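Local atomic coordinates of DegQ (Legionella fallonii, PDB entry 3PV2), a protein that probably acts as a periplasmic HtrA-type serine protease and chaperone, enclosing substrates within large twelve-subunit assemblies. Residues Phe263-Thr268 with Leu285-Asn290; Val155-Pro160 with Ala208-Lys213; Gly89-Asn94 with Ala128-Asp133. All blocks are in the same frame, centred on the assembly; numbering follows the deposited sequence.

Contact 1 of 3, residues Phe263-Thr268 with Leu285-Asn290; sequences FVQHLT and LVSQVN
This is an antiparallel strand pairing in the first PDZ domain: strand 262-266 lies along strand 284-289, with a beta bulge where the register slips between F263 and V264. Q265 and L285 form a hydrogen-bonded pair, Q265 N donating a hydrogen bond to L285 O at 2.9 Å and L285 N reaching back to Q265 O at 3.0 Å. Beyond the bulge F263 N binds Q288 O at 3.2 Å, while S287 N binds F263 O at 2.9 Å.

On the face carrying F263, Q265, L285 and Q288 the side chains run beside each other. The Q288 amide lies over one face of the F263 ring, CD 4.0 Å above its plane and displaced toward the rim, with the two planes 33° apart. N290 ND2 donates to Q288 OE1 (2.6 Å), which lies close to the amide plane of N290, and probably helps to fix the turn of the Q288 amide. Q265 places CG between its backbone N and carbonyl carbon (chi1 77°), bringing CG to 3.7 Å from L285 CD2; its OE1 accepts a hydrogen bond from Y447 N of a second subunit. The opposite face, with V264 and V286, is turned to I306 of strand 305-309. A water molecule bridges V264 O and S287 OG, donating to the former at 3.0 Å.

The face of F263, Q265, L285 and Q288 thus combines apolar flanks with two amides held by hydrogen bonds, Q288 by N290 and, weakly, by S445 of the second subunit, Q265 by Y447 of that subunit, so that this strand pair also forms part of a subunit interface.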
# COMPACT_ATOMS: atom_id res chain seq x y z
N PHE B 263 -6.31 -16.53 51.54
CA PHE B 263 -6.43 -17.18 50.29
C PHE B 263 -6.74 -18.63 50.54
O PHE B 263 -6.17 -19.26 51.45
CB PHE B 263 -5.09 -17.08 49.58
CG PHE B 263 -4.81 -15.74 48.92
CD1 PHE B 263 -4.82 -14.55 49.65
CD2 PHE B 263 -4.41 -15.71 47.56
CE1 PHE B 263 -4.49 -13.31 49.04
CE2 PHE B 263 -4.08 -14.49 46.92
CZ PHE B 263 -4.12 -13.29 47.66
N VAL B 264 -7.58 -19.22 49.70
CA VAL B 264 -7.85 -20.61 49.77
C VAL B 264 -7.48 -21.28 48.42
O VAL B 264 -7.27 -20.61 47.43
CB VAL B 264 -9.26 -20.90 50.16
CG1 VAL B 264 -9.50 -20.49 51.62
CG2 VAL B 264 -10.23 -20.26 49.16
N GLN B 265 -7.31 -22.58 48.43
CA GLN B 265 -7.13 -23.33 47.23
C GLN B 265 -7.97 -24.61 47.39
O GLN B 265 -8.34 -24.98 48.49
CB GLN B 265 -5.70 -23.69 47.01
CG GLN B 265 -5.12 -24.81 47.82
CD GLN B 265 -3.59 -24.92 47.63
OE1 GLN B 265 -2.92 -24.24 48.34
NE2 GLN B 265 -3.07 -25.72 46.66
N HIS B 266 -8.20 -25.25 46.26
CA HIS B 266 -8.97 -26.50 46.17
C HIS B 266 -8.21 -27.60 46.86
O HIS B 266 -6.99 -27.77 46.65
CB HIS B 266 -9.22 -26.87 44.67
CG HIS B 266 -10.10 -28.07 44.47
ND1 HIS B 266 -11.47 -28.05 44.72
CD2 HIS B 266 -9.81 -29.34 44.06
CE1 HIS B 266 -11.97 -29.27 44.49
NE2 HIS B 266 -10.98 -30.06 44.08
N LEU B 267 -8.90 -28.35 47.70
CA LEU B 267 -8.30 -29.46 48.37
C LEU B 267 -8.62 -30.64 47.50
O LEU B 267 -9.77 -31.15 47.49
CB LEU B 267 -8.93 -29.61 49.77
CG LEU B 267 -8.45 -30.82 50.57
CD1 LEU B 267 -7.05 -30.61 50.99
CD2 LEU B 267 -9.38 -31.18 51.82
N THR B 268 -7.64 -31.06 46.72
CA THR B 268 -7.71 -32.26 45.94
C THR B 268 -7.51 -33.53 46.83
O THR B 268 -6.94 -33.45 47.89
CB THR B 268 -6.53 -32.32 44.89
OG1 THR B 268 -5.26 -32.39 45.58
CG2 THR B 268 -6.53 -31.12 43.89
N LEU B 285 -8.74 -25.41 51.48
CA LEU B 285 -7.43 -25.40 52.12
C LEU B 285 -6.96 -23.98 52.21
O LEU B 285 -6.94 -23.27 51.22
CB LEU B 285 -6.49 -26.19 51.27
CG LEU B 285 -4.99 -26.16 51.54
CD1 LEU B 285 -4.74 -26.54 52.97
CD2 LEU B 285 -4.24 -27.13 50.61
N VAL B 286 -6.59 -23.54 53.40
CA VAL B 286 -6.11 -22.18 53.54
C VAL B 286 -4.62 -22.14 53.16
O VAL B 286 -3.75 -22.82 53.76
CB VAL B 286 -6.27 -21.70 54.94
CG1 VAL B 286 -5.59 -20.32 55.08
CG2 VAL B 286 -7.70 -21.57 55.31
N SER B 287 -4.27 -21.36 52.13
CA SER B 287 -2.83 -21.29 51.72
C SER B 287 -2.06 -20.12 52.24
O SER B 287 -0.85 -20.08 52.14
CB SER B 287 -2.73 -21.25 50.20
OG SER B 287 -3.59 -20.28 49.62
N GLN B 288 -2.76 -19.12 52.75
CA GLN B 288 -2.11 -17.98 53.37
C GLN B 288 -3.08 -17.20 54.19
O GLN B 288 -4.19 -17.13 53.83
CB GLN B 288 -1.49 -17.10 52.29
CG GLN B 288 -1.77 -15.65 52.23
CD GLN B 288 -1.09 -14.91 51.03
OE1 GLN B 288 -1.35 -13.73 50.85
NE2 GLN B 288 -0.21 -15.57 50.28
N VAL B 289 -2.60 -16.63 55.29
CA VAL B 289 -3.33 -15.69 56.13
C VAL B 289 -2.49 -14.40 56.28
O VAL B 289 -1.36 -14.47 56.77
CB VAL B 289 -3.48 -16.35 57.53
CG1 VAL B 289 -4.30 -15.44 58.48
CG2 VAL B 289 -4.17 -17.73 57.41
N ASN B 290 -2.98 -13.21 55.90
CA ASN B 290 -2.05 -12.08 55.82
C ASN B 290 -1.96 -11.50 57.19
O ASN B 290 -2.93 -11.47 57.91
CB ASN B 290 -2.53 -10.97 54.88
CG ASN B 290 -2.65 -11.38 53.40
OD1 ASN B 290 -3.52 -10.83 52.70
ND2 ASN B 290 -1.79 -12.27 52.93
O HOH W 1 -4.78 -19.05 47.06

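Contact 2 of 3, residues Val155-Pro160 with Ala208-Lys213; sequences VAIGNP and ALVNAK
The second barrel of the trypsin-like fold is closed here, where its first strand, 153-158, meets strand 208-211 in antiparallel fashion. Four backbone bonds join V155 and I157 to V210 and A208. V155 N donates to V210 O, V210 N returns a bond to V155 O at 2.8 Å, I157 N binds A208 O at 2.8 Å, and A208 N binds I157 O. The bonds from V155, V210 and I157 are close to straight, with N-H...O angles of 165-169°. Between them sits the non-hydrogen-bonded pair A156 and L209, and the CA of A156 lies 3.4 Å from A208 O in a CA-H...O contact.

In the chymotrypsin family each domain is a six-stranded antiparallel barrel, and this seam joins the first and fourth strands of the second one. Strand 208-211 follows closely on the segment that carries the nucleophilic serine in such proteases.

V155, I157, A208 and V210 share one face. With CG1 of V210 anti to the carbonyl carbon (chi1 -59°), CG2 falls between the backbone N and carbonyl carbon, which sets that methyl 4.0 Å from V155 CB and 4.3 Å from I157 CD1. L25 and I28 of helix 22-28 cover this side. On the other face L209 bends back over the partner strand, its CD2 4.1 Å from A156 CB and only 3.2 Å from V155 O; the short approach accompanies side-chain torsions that are not staggered, so the exact placement of CD2 is doubtful. A156 and L209 both pack on N220 of strand 216-221. Past the paired residues, N159 N is bonded to S80 OG of the first barrel, and K213 touches M18 of a third subunit.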
# COMPACT_ATOMS: atom_id res chain seq x y z
N VAL B 155 -32.22 -26.42 30.29
CA VAL B 155 -32.71 -25.57 29.22
C VAL B 155 -32.38 -24.13 29.48
O VAL B 155 -32.53 -23.64 30.57
CB VAL B 155 -34.23 -25.76 29.02
CG1 VAL B 155 -34.79 -24.66 28.06
CG2 VAL B 155 -34.48 -27.15 28.47
N ALA B 156 -31.85 -23.45 28.48
CA ALA B 156 -31.68 -21.99 28.61
C ALA B 156 -32.80 -21.26 27.92
O ALA B 156 -33.01 -21.46 26.76
CB ALA B 156 -30.29 -21.51 28.00
N ILE B 157 -33.48 -20.37 28.61
CA ILE B 157 -34.63 -19.70 28.06
C ILE B 157 -34.44 -18.19 28.11
O ILE B 157 -34.15 -17.62 29.19
CB ILE B 157 -35.90 -19.92 28.89
CG1 ILE B 157 -36.00 -21.33 29.39
CG2 ILE B 157 -37.17 -19.59 28.01
CD1 ILE B 157 -37.21 -21.48 30.36
N GLY B 158 -34.69 -17.51 26.99
CA GLY B 158 -34.77 -16.06 27.05
C GLY B 158 -36.03 -15.58 26.38
O GLY B 158 -36.86 -16.36 25.93
N ASN B 159 -36.15 -14.27 26.29
CA ASN B 159 -37.28 -13.70 25.58
C ASN B 159 -36.64 -12.59 24.83
O ASN B 159 -36.70 -11.43 25.26
CB ASN B 159 -38.35 -13.22 26.54
CG ASN B 159 -39.56 -12.52 25.84
OD1 ASN B 159 -39.53 -12.11 24.66
ND2 ASN B 159 -40.62 -12.36 26.60
N PRO B 160 -35.94 -12.95 23.74
CA PRO B 160 -35.20 -11.91 23.07
C PRO B 160 -36.05 -11.02 22.20
O PRO B 160 -35.59 -9.96 21.85
CB PRO B 160 -34.24 -12.69 22.20
CG PRO B 160 -35.02 -13.88 21.81
CD PRO B 160 -35.87 -14.22 23.01
N ALA B 208 -33.14 -17.43 31.94
CA ALA B 208 -33.21 -18.48 32.94
C ALA B 208 -32.50 -19.73 32.39
O ALA B 208 -32.67 -20.09 31.25
CB ALA B 208 -34.68 -18.82 33.19
N LEU B 209 -31.65 -20.35 33.21
CA LEU B 209 -31.18 -21.70 32.95
C LEU B 209 -32.03 -22.53 33.86
O LEU B 209 -32.03 -22.27 35.05
CB LEU B 209 -29.69 -21.85 33.32
CG LEU B 209 -28.77 -22.78 32.51
CD1 LEU B 209 -27.78 -23.58 33.38
CD2 LEU B 209 -29.45 -23.65 31.43
N VAL B 210 -32.74 -23.53 33.34
CA VAL B 210 -33.55 -24.31 34.23
C VAL B 210 -33.19 -25.74 34.14
O VAL B 210 -32.72 -26.19 33.11
CB VAL B 210 -35.06 -24.12 33.98
CG1 VAL B 210 -35.46 -22.65 34.14
CG2 VAL B 210 -35.53 -24.72 32.64
N ASN B 211 -33.43 -26.49 35.21
CA ASN B 211 -33.21 -27.94 35.20
C ASN B 211 -34.43 -28.60 34.61
O ASN B 211 -35.39 -27.93 34.23
CB ASN B 211 -32.92 -28.49 36.59
CG ASN B 211 -34.09 -28.31 37.56
OD1 ASN B 211 -35.24 -28.19 37.14
ND2 ASN B 211 -33.79 -28.24 38.84
N ALA B 212 -34.39 -29.92 34.54
CA ALA B 212 -35.37 -30.71 33.86
C ALA B 212 -36.72 -30.71 34.55
O ALA B 212 -37.71 -30.99 33.91
CB ALA B 212 -34.86 -32.18 33.71
N LYS B 213 -36.76 -30.38 35.84
CA LYS B 213 -38.05 -30.18 36.51
C LYS B 213 -38.49 -28.73 36.38
O LYS B 213 -39.46 -28.35 37.00
CB LYS B 213 -37.99 -30.52 38.02
CG LYS B 213 -37.33 -31.88 38.36
CD LYS B 213 -36.56 -31.85 39.71
CE LYS B 213 -37.44 -32.29 40.89
NZ LYS B 213 -37.90 -33.71 40.71

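Contact 3 of 3, residues Gly89-Asn94 with Ala128-Asp133; sequences GVIITN and AVLKID
G89, I91 and T93 are bound by backbone hydrogen bonds to A128, L130 and I132 in an antiparallel pairing of two barrel strands. I91 N donates to L130 O and L130 N to I91 O, both at 2.9 Å. The next pair is T93 with A128: T93 N reaches A128 O nearly straight, at 169°, whereas A128 N approaches T93 O from 38° above its carbonyl plane. At the other end I132 N binds G89 O at 2.9 Å, and K131 CA adds a CA-H...O contact to that oxygen at 3.2 Å. G89 has a positive phi and opens a G1 beta bulge opposite D85.

Apolar contacts fall on two faces. V90 CG1 meets V129 CG1 at 3.6 Å, and I92 CD1 touches V129 CG2 at 3.9 Å, so both methyls of V129 are engaged. The reverse face carries I91, T93, A128 and L130. I132, beyond the last bridge, crosses I91 at about a right angle, their CD1 atoms 3.8 Å apart; it places CG1 between its backbone N and carbonyl carbon (chi1 53°), 3.5 Å from G89 O. T93 CG2 leans on L130 CD1 at 4.1 Å, while its OG1 is hydrogen-bonded to S80 O.

The V90, I92 and V129 face packs against helix 239-252, through I250, V242, A246 and I249. I91 and L130, with I132, meet V106 and I104 of strand 101-107, with strands 74-85 and 113-122 flanking the pair.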
# COMPACT_ATOMS: atom_id res chain seq x y z
N GLY B 89 -42.61 -7.59 42.03
CA GLY B 89 -42.18 -7.23 40.70
C GLY B 89 -40.67 -7.09 40.57
O GLY B 89 -40.21 -6.16 39.93
N VAL B 90 -39.90 -8.01 41.15
CA VAL B 90 -38.41 -7.99 41.09
C VAL B 90 -37.97 -8.97 40.00
O VAL B 90 -38.41 -10.13 39.94
CB VAL B 90 -37.78 -8.44 42.44
CG1 VAL B 90 -36.25 -8.69 42.39
CG2 VAL B 90 -38.20 -7.47 43.60
N ILE B 91 -37.04 -8.47 39.20
CA ILE B 91 -36.57 -9.10 38.01
C ILE B 91 -35.06 -9.09 38.01
O ILE B 91 -34.44 -8.06 38.30
CB ILE B 91 -36.97 -8.24 36.82
CG1 ILE B 91 -38.47 -8.33 36.58
CG2 ILE B 91 -36.19 -8.68 35.58
CD1 ILE B 91 -38.99 -7.45 35.38
N ILE B 92 -34.46 -10.22 37.69
CA ILE B 92 -33.00 -10.28 37.62
C ILE B 92 -32.58 -10.22 36.17
O ILE B 92 -33.17 -10.86 35.31
CB ILE B 92 -32.44 -11.61 38.23
CG1 ILE B 92 -32.71 -11.69 39.72
CG2 ILE B 92 -30.96 -11.68 38.10
CD1 ILE B 92 -32.23 -10.56 40.51
N THR B 93 -31.50 -9.53 35.91
CA THR B 93 -30.91 -9.60 34.60
C THR B 93 -29.43 -9.45 34.72
O THR B 93 -28.90 -9.45 35.84
CB THR B 93 -31.53 -8.57 33.67
OG1 THR B 93 -31.07 -8.85 32.33
CG2 THR B 93 -31.18 -7.09 34.12
N ASN B 94 -28.68 -9.37 33.61
CA ASN B 94 -27.25 -9.10 33.76
C ASN B 94 -26.94 -7.64 33.94
O ASN B 94 -27.61 -6.79 33.36
CB ASN B 94 -26.54 -9.49 32.52
CG ASN B 94 -26.59 -10.99 32.26
OD1 ASN B 94 -26.28 -11.81 33.15
ND2 ASN B 94 -26.90 -11.34 31.03
N ALA B 128 -27.99 -7.64 37.97
CA ALA B 128 -28.70 -6.41 38.25
C ALA B 128 -30.10 -6.77 38.62
O ALA B 128 -30.62 -7.75 38.15
CB ALA B 128 -28.69 -5.52 37.08
N VAL B 129 -30.68 -5.98 39.50
CA VAL B 129 -32.03 -6.15 39.98
C VAL B 129 -32.83 -4.95 39.50
O VAL B 129 -32.37 -3.77 39.60
CB VAL B 129 -32.04 -6.19 41.49
CG1 VAL B 129 -33.42 -6.47 42.02
CG2 VAL B 129 -30.98 -7.17 42.03
N LEU B 130 -34.01 -5.27 38.96
CA LEU B 130 -34.94 -4.31 38.41
C LEU B 130 -36.27 -4.52 39.12
O LEU B 130 -36.60 -5.66 39.55
CB LEU B 130 -35.19 -4.56 36.91
CG LEU B 130 -34.02 -4.58 35.92
CD1 LEU B 130 -34.54 -4.83 34.48
CD2 LEU B 130 -33.19 -3.34 35.98
N LYS B 131 -37.07 -3.46 39.16
CA LYS B 131 -38.38 -3.55 39.70
C LYS B 131 -39.42 -2.93 38.74
O LYS B 131 -39.18 -1.89 38.12
CB LYS B 131 -38.40 -2.86 41.04
CG LYS B 131 -39.76 -2.49 41.51
CD LYS B 131 -40.09 -3.01 42.90
CE LYS B 131 -41.58 -2.68 43.23
NZ LYS B 131 -41.89 -2.86 44.66
N ILE B 132 -40.56 -3.58 38.64
CA ILE B 132 -41.66 -3.15 37.79
C ILE B 132 -42.86 -3.12 38.72
O ILE B 132 -42.89 -3.85 39.71
CB ILE B 132 -41.92 -4.09 36.58
CG1 ILE B 132 -42.09 -5.54 37.05
CG2 ILE B 132 -40.80 -4.00 35.58
CD1 ILE B 132 -42.61 -6.50 35.95
N ASP B 133 -43.81 -2.23 38.47
CA ASP B 133 -44.99 -2.20 39.31
C ASP B 133 -46.04 -2.85 38.50
O ASP B 133 -46.63 -2.19 37.64
CB ASP B 133 -45.46 -0.77 39.62
CG ASP B 133 -44.34 0.13 40.16
OD1 ASP B 133 -43.45 -0.30 40.96
OD2 ASP B 133 -44.39 1.32 39.77

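Overall arrangement
From the N terminus, contact 3 comes first, closing a loop of 33 residues within the first barrel of the protease domain. Contact 2 then closes 47 residues in the second barrel; strand 127-131 of the one is followed by strand 153-158 of the other. Their centres lie about 17 Å apart and their nearest atoms about 7 Å, without touching, though S80 bonds to T93 of one and N159 of the other. Contact 1 closes a loop of 16 residues in the first PDZ domain, its centre about 35 Å from that of contact 2. The three loops follow in series, neither nesting nor crossing. Contacts 1 and 2 touch the same further subunit, not the one Q265 meets.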